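Local atomic coordinates of 2-oxoglutarate carboxylase small subunit (Hydrogenobacter thermophilus, PDB entry 7KCT), a protein that forms the ATP-grasp, biotin carboxylase-like small subunit of a two-part carboxylase and holds ADP, magnesium and bicarbonate in this structure. Residues V26-A29 and C30-G34; P113-K116 and V117-M121; Y331-E334 and D335-F338; P402-E405 and V406-R410. All blocks are in the same frame, centred on the assembly; numbering follows the deposited sequence.

Contact 1: residues V26-A29 and C30-G34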
loop_
_atom_site.group_PDB
_atom_site.type_symbol
_atom_site.label_atom_id
_atom_site.label_comp_id
_atom_site.label_asym_id
_atom_site.label_seq_id
_atom_site.Cartn_x
_atom_site.Cartn_y
_atom_site.Cartn_z
ATOM N N VAL A 26 -7.027 -13.819 1.277
ATOM C CA VAL A 26 -8.361 -14.278 0.922
ATOM C C VAL A 26 -9.410 -13.725 1.887
ATOM O O VAL A 26 -10.500 -13.317 1.468
ATOM C CB VAL A 26 -8.374 -15.818 0.875
ATOM C CG1 VAL A 26 -9.789 -16.346 0.707
ATOM C CG2 VAL A 26 -7.438 -16.329 -0.277
ATOM N N ILE A 27 -9.130 -13.761 3.197
ATOM C CA ILE A 27 -10.069 -13.223 4.177
ATOM C C ILE A 27 -10.406 -11.780 3.871
ATOM O O ILE A 27 -11.565 -11.368 3.979
ATOM C CB ILE A 27 -9.556 -13.369 5.622
ATOM C CG1 ILE A 27 -9.597 -14.822 6.006
ATOM C CG2 ILE A 27 -10.438 -12.515 6.580
ATOM C CD1 ILE A 27 -8.805 -15.192 7.196
ATOM N N ARG A 28 -9.417 -10.989 3.486
ATOM C CA ARG A 28 -9.673 -9.587 3.174
ATOM C C ARG A 28 -10.612 -9.426 1.977
ATOM O O ARG A 28 -11.479 -8.543 1.975
ATOM C CB ARG A 28 -8.363 -8.844 2.880
ATOM C CG ARG A 28 -8.607 -7.391 2.466
ATOM C CD ARG A 28 -7.412 -6.417 2.581
ATOM N NE ARG A 28 -6.703 -6.568 3.842
ATOM C CZ ARG A 28 -7.178 -6.227 5.034
ATOM N NH1 ARG A 28 -8.376 -5.690 5.139
ATOM N NH2 ARG A 28 -6.462 -6.455 6.127
ATOM N N ALA A 29 -10.389 -10.215 0.924
ATOM C CA ALA A 29 -11.255 -10.183 -0.253
ATOM C C ALA A 29 -12.685 -10.533 0.114
ATOM O O ALA A 29 -13.627 -9.915 -0.395
ATOM C CB ALA A 29 -10.725 -11.135 -1.332
ATOM N N CYS A 30 -12.862 -11.535 0.995
ATOM C CA CYS A 30 -14.186 -11.926 1.466
ATOM C C CYS A 30 -14.864 -10.816 2.268
ATOM O O CYS A 30 -16.065 -10.578 2.109
ATOM C CB CYS A 30 -14.098 -13.195 2.320
ATOM S SG CYS A 30 -13.709 -14.723 1.433
ATOM N N LYS A 31 -14.126 -10.143 3.143
ATOM C CA LYS A 31 -14.730 -9.083 3.941
ATOM C C LYS A 31 -15.194 -7.937 3.053
ATOM O O LYS A 31 -16.296 -7.405 3.239
ATOM C CB LYS A 31 -13.739 -8.571 4.971
ATOM C CG LYS A 31 -13.528 -9.515 6.161
ATOM C CD LYS A 31 -12.353 -8.977 7.044
ATOM C CE LYS A 31 -12.801 -7.823 7.924
ATOM N NZ LYS A 31 -13.690 -8.240 9.091
ATOM N N GLU A 32 -14.385 -7.584 2.049
ATOM C CA GLU A 32 -14.781 -6.503 1.148
ATOM C C GLU A 32 -16.039 -6.876 0.366
ATOM O O GLU A 32 -16.868 -6.010 0.090
ATOM C CB GLU A 32 -13.637 -6.131 0.198
ATOM C CG GLU A 32 -12.451 -5.418 0.899
ATOM C CD GLU A 32 -11.247 -5.158 -0.036
ATOM O OE1 GLU A 32 -11.370 -5.527 -1.227
ATOM O OE2 GLU A 32 -10.189 -4.597 0.403
ATOM N N LEU A 33 -16.215 -8.154 0.042
ATOM C CA LEU A 33 -17.422 -8.682 -0.591
ATOM C C LEU A 33 -18.582 -8.921 0.366
ATOM O O LEU A 33 -19.657 -9.270 -0.099
ATOM C CB LEU A 33 -17.095 -10.004 -1.303
ATOM C CG LEU A 33 -16.176 -9.945 -2.513
ATOM C CD1 LEU A 33 -15.794 -11.330 -3.019
ATOM C CD2 LEU A 33 -16.893 -9.151 -3.615
ATOM N N GLY A 34 -18.404 -8.748 1.679
ATOM C CA GLY A 34 -19.466 -8.974 2.642
ATOM C C GLY A 34 -19.711 -10.419 2.977
ATOM O O GLY A 34 -20.827 -10.785 3.349
HETATM O O HOH W 1 -9.769 -4.117 3.107
#
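Val26 accepts from Cys30 in the first of four successive i to i+4 backbone bonds, Cys30 N to Val26 O at 3.0 Å, and its CG1 lies 4.3 Å from Cys30 SG: two compact apolar groups suited to the buried side of the helix. Ile27 follows, with CG2 turned anti to the backbone N (chi1 to CG1 is -71°) and meeting Lys31 CD at 4.0 Å; the aliphatic part of the lysine packs beside this methyl while NZ leads away to Glu416 of the second subunit. The stem of Arg28 passes the Glu32 carboxylate, CG to OE2 3.8 Å, but Arg28 NH1 and Glu32 OE2 stay 5.2 Å apart. One water bridges them, accepting from NH1 at 2.9 Å and donating to OE2 at 2.8 Å. The arginine also donates to Thr417 of the second subunit, and Glu32 OE1 pairs with Lys318 and with Arg410 of the second subunit. Ala29, buried and needing little room, accepts from Leu33 N at 3.2 Å. Gly34 takes a positive phi, 79°, in a Schellman motif at the C-terminal end. In this beta-alpha-beta crossover helix, Val26 packs on strand 13-16 and helix 316-324, Ile27 and Cys30 on strands 13-16 and 36-41, and Leu33 on helix 316-324.

Contact 2: residues P113-K116 and V117-M121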
loop_
_atom_site.group_PDB
_atom_site.type_symbol
_atom_site.label_atom_id
_atom_site.label_comp_id
_atom_site.label_asym_id
_atom_site.label_seq_id
_atom_site.Cartn_x
_atom_site.Cartn_y
_atom_site.Cartn_z
ATOM N N PRO A 113 -10.301 -24.189 -10.508
ATOM C CA PRO A 113 -10.795 -24.735 -11.782
ATOM C C PRO A 113 -11.458 -26.086 -11.509
ATOM O O PRO A 113 -11.366 -26.645 -10.424
ATOM C CB PRO A 113 -9.523 -24.839 -12.655
ATOM C CG PRO A 113 -8.408 -25.027 -11.675
ATOM C CD PRO A 113 -8.828 -24.244 -10.406
ATOM N N HIS A 114 -12.146 -26.616 -12.509
ATOM C CA HIS A 114 -12.757 -27.928 -12.330
ATOM C C HIS A 114 -11.749 -28.982 -11.897
ATOM O O HIS A 114 -10.612 -29.023 -12.373
ATOM C CB HIS A 114 -13.448 -28.337 -13.637
ATOM C CG HIS A 114 -14.429 -29.438 -13.459
ATOM N ND1 HIS A 114 -14.045 -30.754 -13.387
ATOM C CD2 HIS A 114 -15.738 -29.411 -13.130
ATOM C CE1 HIS A 114 -15.107 -31.506 -13.163
ATOM N NE2 HIS A 114 -16.139 -30.713 -12.963
ATOM N N TRP A 115 -12.188 -29.888 -11.027
ATOM C CA TRP A 115 -11.269 -30.919 -10.599
ATOM C C TRP A 115 -10.724 -31.789 -11.749
ATOM O O TRP A 115 -9.671 -32.367 -11.573
ATOM C CB TRP A 115 -11.899 -31.841 -9.566
ATOM C CG TRP A 115 -13.005 -32.717 -10.093
ATOM C CD1 TRP A 115 -14.347 -32.436 -10.093
ATOM C CD2 TRP A 115 -12.871 -34.025 -10.681
ATOM N NE1 TRP A 115 -15.054 -33.486 -10.653
ATOM C CE2 TRP A 115 -14.177 -34.472 -11.019
ATOM C CE3 TRP A 115 -11.786 -34.861 -10.946
ATOM C CZ2 TRP A 115 -14.413 -35.714 -11.619
ATOM C CZ3 TRP A 115 -12.030 -36.093 -11.547
ATOM C CH2 TRP A 115 -13.336 -36.510 -11.858
ATOM N N LYS A 116 -11.385 -31.917 -12.887
ATOM C CA LYS A 116 -10.831 -32.718 -13.962
ATOM C C LYS A 116 -9.629 -32.049 -14.603
ATOM O O LYS A 116 -8.747 -32.736 -15.135
ATOM C CB LYS A 116 -11.867 -32.925 -15.045
ATOM C CG LYS A 116 -12.926 -33.924 -14.812
ATOM C CD LYS A 116 -13.807 -33.877 -16.069
ATOM C CE LYS A 116 -15.231 -34.338 -15.717
ATOM N NZ LYS A 116 -15.698 -35.344 -16.722
ATOM N N VAL A 117 -9.652 -30.716 -14.698
ATOM C CA VAL A 117 -8.495 -29.996 -15.243
ATOM C C VAL A 117 -7.325 -30.031 -14.272
ATOM O O VAL A 117 -6.161 -30.136 -14.676
ATOM C CB VAL A 117 -8.868 -28.554 -15.615
ATOM C CG1 VAL A 117 -7.720 -27.909 -16.364
ATOM C CG2 VAL A 117 -10.098 -28.557 -16.454
ATOM N N ILE A 118 -7.604 -29.966 -12.979
ATOM C CA ILE A 118 -6.547 -30.121 -11.990
ATOM C C ILE A 118 -5.842 -31.460 -12.188
ATOM O O ILE A 118 -4.604 -31.548 -12.226
ATOM C CB ILE A 118 -7.145 -29.992 -10.576
ATOM C CG1 ILE A 118 -7.643 -28.552 -10.341
ATOM C CG2 ILE A 118 -6.128 -30.391 -9.557
ATOM C CD1 ILE A 118 -8.266 -28.328 -8.994
ATOM N N GLU A 119 -6.625 -32.530 -12.318
ATOM C CA GLU A 119 -6.041 -33.849 -12.512
ATOM C C GLU A 119 -5.307 -33.952 -13.847
ATOM O O GLU A 119 -4.263 -34.592 -13.946
ATOM C CB GLU A 119 -7.150 -34.876 -12.456
ATOM C CG GLU A 119 -6.789 -36.273 -12.064
ATOM C CD GLU A 119 -8.085 -37.018 -11.858
ATOM O OE1 GLU A 119 -8.842 -37.108 -12.852
ATOM O OE2 GLU A 119 -8.391 -37.419 -10.711
ATOM N N LEU A 120 -5.869 -33.384 -14.895
ATOM C CA LEU A 120 -5.211 -33.428 -16.190
ATOM C C LEU A 120 -3.830 -32.766 -16.159
ATOM O O LEU A 120 -2.858 -33.319 -16.682
ATOM C CB LEU A 120 -6.090 -32.754 -17.216
ATOM C CG LEU A 120 -5.522 -32.602 -18.617
ATOM C CD1 LEU A 120 -5.448 -33.955 -19.344
ATOM C CD2 LEU A 120 -6.292 -31.560 -19.445
ATOM N N MET A 121 -3.746 -31.540 -15.647
ATOM C CA MET A 121 -2.522 -30.761 -15.649
ATOM C C MET A 121 -1.649 -31.028 -14.460
ATOM O O MET A 121 -0.662 -30.312 -14.280
ATOM C CB MET A 121 -2.857 -29.283 -15.722
ATOM C CG MET A 121 -3.713 -29.074 -16.897
ATOM S SD MET A 121 -2.985 -29.607 -18.517
ATOM C CE MET A 121 -1.822 -28.280 -19.059
#
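Pro113 and Ile118 form the tight side of an N-capped helix start, where helix 115-120 follows the last strand of the parallel sheet in the Rossmann-like N-terminal region. Pro113 CG meets Ile118 CG1 at 3.8 Å, the two side chains crossing at about a right angle; the rigid, apolar ring offers a compact surface to Ile118 and to Tyr276. Val117 packs its side chain on Ile274 and Tyr276, and compact branched residues suit these buried positions. The outer side is looser. Trp115 and Glu119 run alongside each other, pointing the same way, with Glu119 OE1 3.6 Å from Trp115 CZ3 at the indole edge and the carboxylate plane 83° from the ring. The indole gets there with CG between backbone N and carbonyl carbon (chi1 68°), and its NE1 is taken by Glu104 of helix 97-105. One indole face carries Lys116 CG and His114 ND1, both near the rim. Exposed Lys116 and Glu119 are fitting here, since their charged ends can meet solvent. In the backbone, His114 O receives Ile118 N at 3.2 Å and, weakly, Val117 N. Histidine suits the cap because its ring nitrogen can accept: Lys116 N points at His114 ND1 over 2.9 Å, almost straight at 173°.

Contact 3: residues Y331-E334 and D335-F338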
loop_
_atom_site.group_PDB
_atom_site.type_symbol
_atom_site.label_atom_id
_atom_site.label_comp_id
_atom_site.label_asym_id
_atom_site.label_seq_id
_atom_site.Cartn_x
_atom_site.Cartn_y
_atom_site.Cartn_z
ATOM N N TYR A 331 -14.521 -8.284 -18.215
ATOM C CA TYR A 331 -13.431 -7.745 -19.008
ATOM C C TYR A 331 -13.305 -8.478 -20.329
ATOM O O TYR A 331 -13.560 -9.688 -20.454
ATOM C CB TYR A 331 -12.025 -7.815 -18.348
ATOM C CG TYR A 331 -11.856 -7.128 -17.006
ATOM C CD1 TYR A 331 -11.608 -5.771 -16.937
ATOM C CD2 TYR A 331 -11.903 -7.840 -15.814
ATOM C CE1 TYR A 331 -11.466 -5.118 -15.717
ATOM C CE2 TYR A 331 -11.756 -7.199 -14.596
ATOM C CZ TYR A 331 -11.540 -5.840 -14.552
ATOM O OH TYR A 331 -11.399 -5.204 -13.329
ATOM N N SER A 332 -12.896 -7.722 -21.328
ATOM C CA SER A 332 -12.361 -8.349 -22.521
ATOM C C SER A 332 -10.862 -8.120 -22.608
ATOM O O SER A 332 -10.289 -7.233 -21.954
ATOM C CB SER A 332 -12.955 -7.773 -23.830
ATOM O OG SER A 332 -14.311 -7.442 -23.696
ATOM N N GLN A 333 -10.227 -8.894 -23.497
ATOM C CA GLN A 333 -8.777 -8.790 -23.609
ATOM C C GLN A 333 -8.356 -7.348 -23.878
ATOM O O GLN A 333 -7.390 -6.883 -23.273
ATOM C CB GLN A 333 -8.192 -9.715 -24.675
ATOM C CG GLN A 333 -6.649 -9.897 -24.451
ATOM C CD GLN A 333 -6.305 -10.517 -23.063
ATOM O OE1 GLN A 333 -6.655 -11.674 -22.749
ATOM N NE2 GLN A 333 -5.583 -9.749 -22.255
ATOM N N GLU A 334 -9.142 -6.592 -24.671
ATOM C CA GLU A 334 -8.840 -5.211 -25.059
ATOM C C GLU A 334 -8.847 -4.257 -23.884
ATOM O O GLU A 334 -8.219 -3.201 -23.961
ATOM C CB GLU A 334 -9.874 -4.713 -26.075
ATOM C CG GLU A 334 -9.728 -5.518 -27.309
ATOM C CD GLU A 334 -10.446 -6.809 -27.360
ATOM O OE1 GLU A 334 -11.090 -7.180 -26.343
ATOM O OE2 GLU A 334 -10.351 -7.398 -28.479
ATOM N N ASP A 335 -9.552 -4.594 -22.815
ATOM C CA ASP A 335 -9.590 -3.742 -21.638
ATOM C C ASP A 335 -8.312 -3.835 -20.818
ATOM O O ASP A 335 -8.041 -2.925 -20.040
ATOM C CB ASP A 335 -10.762 -4.132 -20.732
ATOM C CG ASP A 335 -12.088 -4.068 -21.447
ATOM O OD1 ASP A 335 -12.242 -3.192 -22.316
ATOM O OD2 ASP A 335 -12.979 -4.898 -21.153
ATOM N N ILE A 336 -7.529 -4.903 -20.986
ATOM C CA ILE A 336 -6.400 -5.205 -20.108
ATOM C C ILE A 336 -5.199 -4.367 -20.534
ATOM O O ILE A 336 -4.587 -4.631 -21.575
ATOM C CB ILE A 336 -6.055 -6.696 -20.118
ATOM C CG1 ILE A 336 -7.286 -7.534 -19.718
ATOM C CG2 ILE A 336 -4.809 -6.980 -19.231
ATOM C CD1 ILE A 336 -8.190 -6.888 -18.635
ATOM N N ARG A 337 -4.869 -3.357 -19.726
ATOM C CA ARG A 337 -3.703 -2.499 -19.902
ATOM C C ARG A 337 -2.582 -2.882 -18.934
ATOM O O ARG A 337 -2.817 -3.418 -17.849
ATOM C CB ARG A 337 -4.073 -1.037 -19.671
ATOM C CG ARG A 337 -5.255 -0.499 -20.499
ATOM C CD ARG A 337 -4.811 0.223 -21.754
ATOM N NE ARG A 337 -5.951 0.665 -22.556
ATOM C CZ ARG A 337 -6.569 -0.100 -23.453
ATOM N NH1 ARG A 337 -6.149 -1.341 -23.661
ATOM N NH2 ARG A 337 -7.604 0.367 -24.144
ATOM N N PHE A 338 -1.357 -2.557 -19.319
ATOM C CA PHE A 338 -0.175 -2.889 -18.542
ATOM C C PHE A 338 0.518 -1.571 -18.229
ATOM O O PHE A 338 1.326 -1.070 -19.017
ATOM C CB PHE A 338 0.672 -3.832 -19.299
ATOM C CG PHE A 338 -0.043 -5.108 -19.698
ATOM C CD1 PHE A 338 -0.288 -6.097 -18.760
ATOM C CD2 PHE A 338 -0.453 -5.317 -21.021
ATOM C CE1 PHE A 338 -0.918 -7.279 -19.121
ATOM C CE2 PHE A 338 -1.074 -6.508 -21.401
ATOM C CZ PHE A 338 -1.323 -7.481 -20.443
#
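The Tyr331 ring has Asp335 CB at its edge, near the ring plane, while Ile336 CD1 approaches it obliquely, 4.0 Å from both CB and CG of the tyrosine. The tyrosine also touches Ile230 of strand 229-236. The Asp335 carboxylate is the second flat group. With CG beside its own backbone N (chi1 -57°), it folds back over the turn, and OD2 accepts from Ser332 N at 2.8 Å. The N-H points almost straight at the oxygen, 177°, yet meets it from above the carboxylate plane. Asp335 N answers by donating to Ser332 O at 2.9 Å, so backbone and side chain of the aspartate both grip Ser332, a role its short acidic arm suits. The Arg337 guanidinium reaches back to Glu334 O by a weak bond of 2.8 Å from NH1. The amide NE2 of Gln333 lies 3.8 Å from Ile336 CB, its OE1 being held by His231 N, while Ile336, buried and apolar, packs on Ile230 and Leu232. Ser332 O to Asp335 N and Gln333 O to Ile336 N, the latter 3.0 Å, are i to i+3 bonds, the signature of a short 3-10 turn, here in the loop between helix 316-324 and strand 341-351, packed on strand 229-236.

Contact 4: residues P402-E405 and V406-R410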
loop_
_atom_site.group_PDB
_atom_site.type_symbol
_atom_site.label_atom_id
_atom_site.label_comp_id
_atom_site.label_asym_id
_atom_site.label_seq_id
_atom_site.Cartn_x
_atom_site.Cartn_y
_atom_site.Cartn_z
ATOM N N PRO A 402 5.830 4.133 -12.245
ATOM C CA PRO A 402 5.612 4.255 -13.709
ATOM C C PRO A 402 6.799 3.755 -14.517
ATOM O O PRO A 402 6.611 3.243 -15.628
ATOM C CB PRO A 402 5.368 5.762 -13.933
ATOM C CG PRO A 402 5.119 6.341 -12.506
ATOM C CD PRO A 402 5.957 5.449 -11.602
ATOM N N LEU A 403 8.009 3.850 -13.982
ATOM C CA LEU A 403 9.220 3.474 -14.693
ATOM C C LEU A 403 9.972 2.408 -13.906
ATOM O O LEU A 403 9.914 2.381 -12.672
ATOM C CB LEU A 403 10.157 4.678 -14.890
ATOM C CG LEU A 403 9.542 5.936 -15.499
ATOM C CD1 LEU A 403 10.494 7.117 -15.417
ATOM C CD2 LEU A 403 9.125 5.670 -16.959
ATOM N N TRP A 404 10.740 1.592 -14.629
ATOM C CA TRP A 404 11.491 0.482 -14.031
ATOM C C TRP A 404 12.472 0.962 -12.949
ATOM O O TRP A 404 12.555 0.370 -11.856
ATOM C CB TRP A 404 12.252 -0.277 -15.140
ATOM C CG TRP A 404 13.267 -1.212 -14.610
ATOM C CD1 TRP A 404 14.628 -1.098 -14.718
ATOM C CD2 TRP A 404 13.026 -2.420 -13.891
ATOM N NE1 TRP A 404 15.245 -2.140 -14.064
ATOM C CE2 TRP A 404 14.284 -2.981 -13.572
ATOM C CE3 TRP A 404 11.867 -3.076 -13.470
ATOM C CZ2 TRP A 404 14.411 -4.143 -12.825
ATOM C CZ3 TRP A 404 11.995 -4.227 -12.761
ATOM C CH2 TRP A 404 13.261 -4.742 -12.425
ATOM N N GLU A 405 13.267 1.991 -13.269
ATOM C CA GLU A 405 14.303 2.483 -12.358
ATOM C C GLU A 405 13.708 3.027 -11.055
ATOM O O GLU A 405 14.314 2.902 -9.994
ATOM C CB GLU A 405 15.136 3.587 -13.042
ATOM C CG GLU A 405 15.996 3.152 -14.227
ATOM C CD GLU A 405 15.232 2.999 -15.545
ATOM O OE1 GLU A 405 14.057 3.456 -15.665
ATOM O OE2 GLU A 405 15.825 2.403 -16.475
ATOM N N VAL A 406 12.558 3.692 -11.136
ATOM C CA VAL A 406 11.876 4.203 -9.952
ATOM C C VAL A 406 11.330 3.049 -9.127
ATOM O O VAL A 406 11.281 3.128 -7.894
ATOM C CB VAL A 406 10.777 5.196 -10.382
ATOM C CG1 VAL A 406 10.090 5.861 -9.146
ATOM C CG2 VAL A 406 11.386 6.224 -11.389
ATOM N N ALA A 407 10.907 1.962 -9.791
ATOM C CA ALA A 407 10.408 0.801 -9.070
ATOM C C ALA A 407 11.524 0.149 -8.275
ATOM O O ALA A 407 11.339 -0.215 -7.107
ATOM C CB ALA A 407 9.789 -0.195 -10.061
ATOM N N VAL A 408 12.701 0.018 -8.885
ATOM C CA VAL A 408 13.866 -0.504 -8.175
ATOM C C VAL A 408 14.217 0.378 -6.973
ATOM O O VAL A 408 14.471 -0.128 -5.866
ATOM C CB VAL A 408 15.055 -0.631 -9.144
ATOM C CG1 VAL A 408 16.288 -1.102 -8.390
ATOM C CG2 VAL A 408 14.741 -1.600 -10.278
ATOM N N ASP A 409 14.273 1.699 -7.192
ATOM C CA ASP A 409 14.606 2.645 -6.122
ATOM C C ASP A 409 13.564 2.585 -5.012
ATOM O O ASP A 409 13.904 2.535 -3.819
ATOM C CB ASP A 409 14.682 4.076 -6.673
ATOM C CG ASP A 409 15.789 4.286 -7.724
ATOM O OD1 ASP A 409 16.836 3.602 -7.698
ATOM O OD2 ASP A 409 15.622 5.184 -8.564
ATOM N N ARG A 410 12.291 2.471 -5.396
ATOM C CA ARG A 410 11.226 2.399 -4.408
ATOM C C ARG A 410 11.326 1.120 -3.590
ATOM O O ARG A 410 11.099 1.139 -2.377
ATOM C CB ARG A 410 9.867 2.487 -5.110
ATOM C CG ARG A 410 8.665 2.307 -4.196
ATOM C CD ARG A 410 7.446 2.909 -4.932
ATOM N NE ARG A 410 7.584 4.360 -4.906
ATOM C CZ ARG A 410 7.045 5.212 -5.769
ATOM N NH1 ARG A 410 6.348 4.779 -6.809
ATOM N NH2 ARG A 410 7.247 6.506 -5.602
#
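Trp404 and Val408 meet one turn apart, by backbone and by side chain. Val408 N donates to Trp404 O at 3.0 Å, and Val408 CG2 sits over one face of the indole, 3.9 Å from the centroid of the six-membered ring and 24° off its normal, a CH-pi contact. The tryptophan CG is anti to the backbone N (chi1 167°), which swings the large ring out to where the valine methyl can reach it; a branched residue offers that methyl without needing a long chain. The indole N-H is used as well: NE1 donates to Arg440 O in helix 437-441, so the buried ring leaves no polar hydrogen unpaired. These residues form the first turns of helix 404-417, with Leu403 at the N-cap, in the biotin carboxylase C-terminal region, where the helix lies on strands 341-351 and 393-401. Leu403 O is the first acceptor of the helix, taking Ala407 N at 3.1 Å in the carbonyl plane. Glu405 O takes Asp409 N at 3.0 Å. Asp409 OD2 is just as near to Glu405 O, 3.0 Å, but both are acceptors, and it is the N-H that satisfies the carbonyl. The aspartate spends OD1 on Arg440 and Arg412 in salt bridges, two cations that would favour its charged form. The small CB of Ala407 lies against Ile343 and Ala401 where the helix meets the sheet. Leu403 CB rests 4.0 Å from Val406 CG2, and Val406 packs on Lys318 of the second subunit. Arg410 N donates to Val406 O, while its guanidinium divides its donors: NH1 goes to Trp400 O, and NH2 to Glu32 of the second subunit.

The four contacts come in series along the chain, all local, on three different helices and one loop. Contact 1 lies on the crossover helix of the N-terminal parallel sheet, and contact 2 on helix 115-120 after that sheet's last strand, with centres about 26 Å apart. Contact 3 sits in the loop leading into strand 341-351, one of the strands against which the helix of contact 4 packs; their nearest atoms are about 8 Å apart. Contacts 2 and 4 lie on opposite sides of the chain's centre, about 38 Å between centres. Contacts 1 and 4, with centres about 30 Å apart within one chain, meet across the dimer, where Glu32 of one copy pairs with Arg410 of the other, tying N-terminal and C-terminal regions of different subunits.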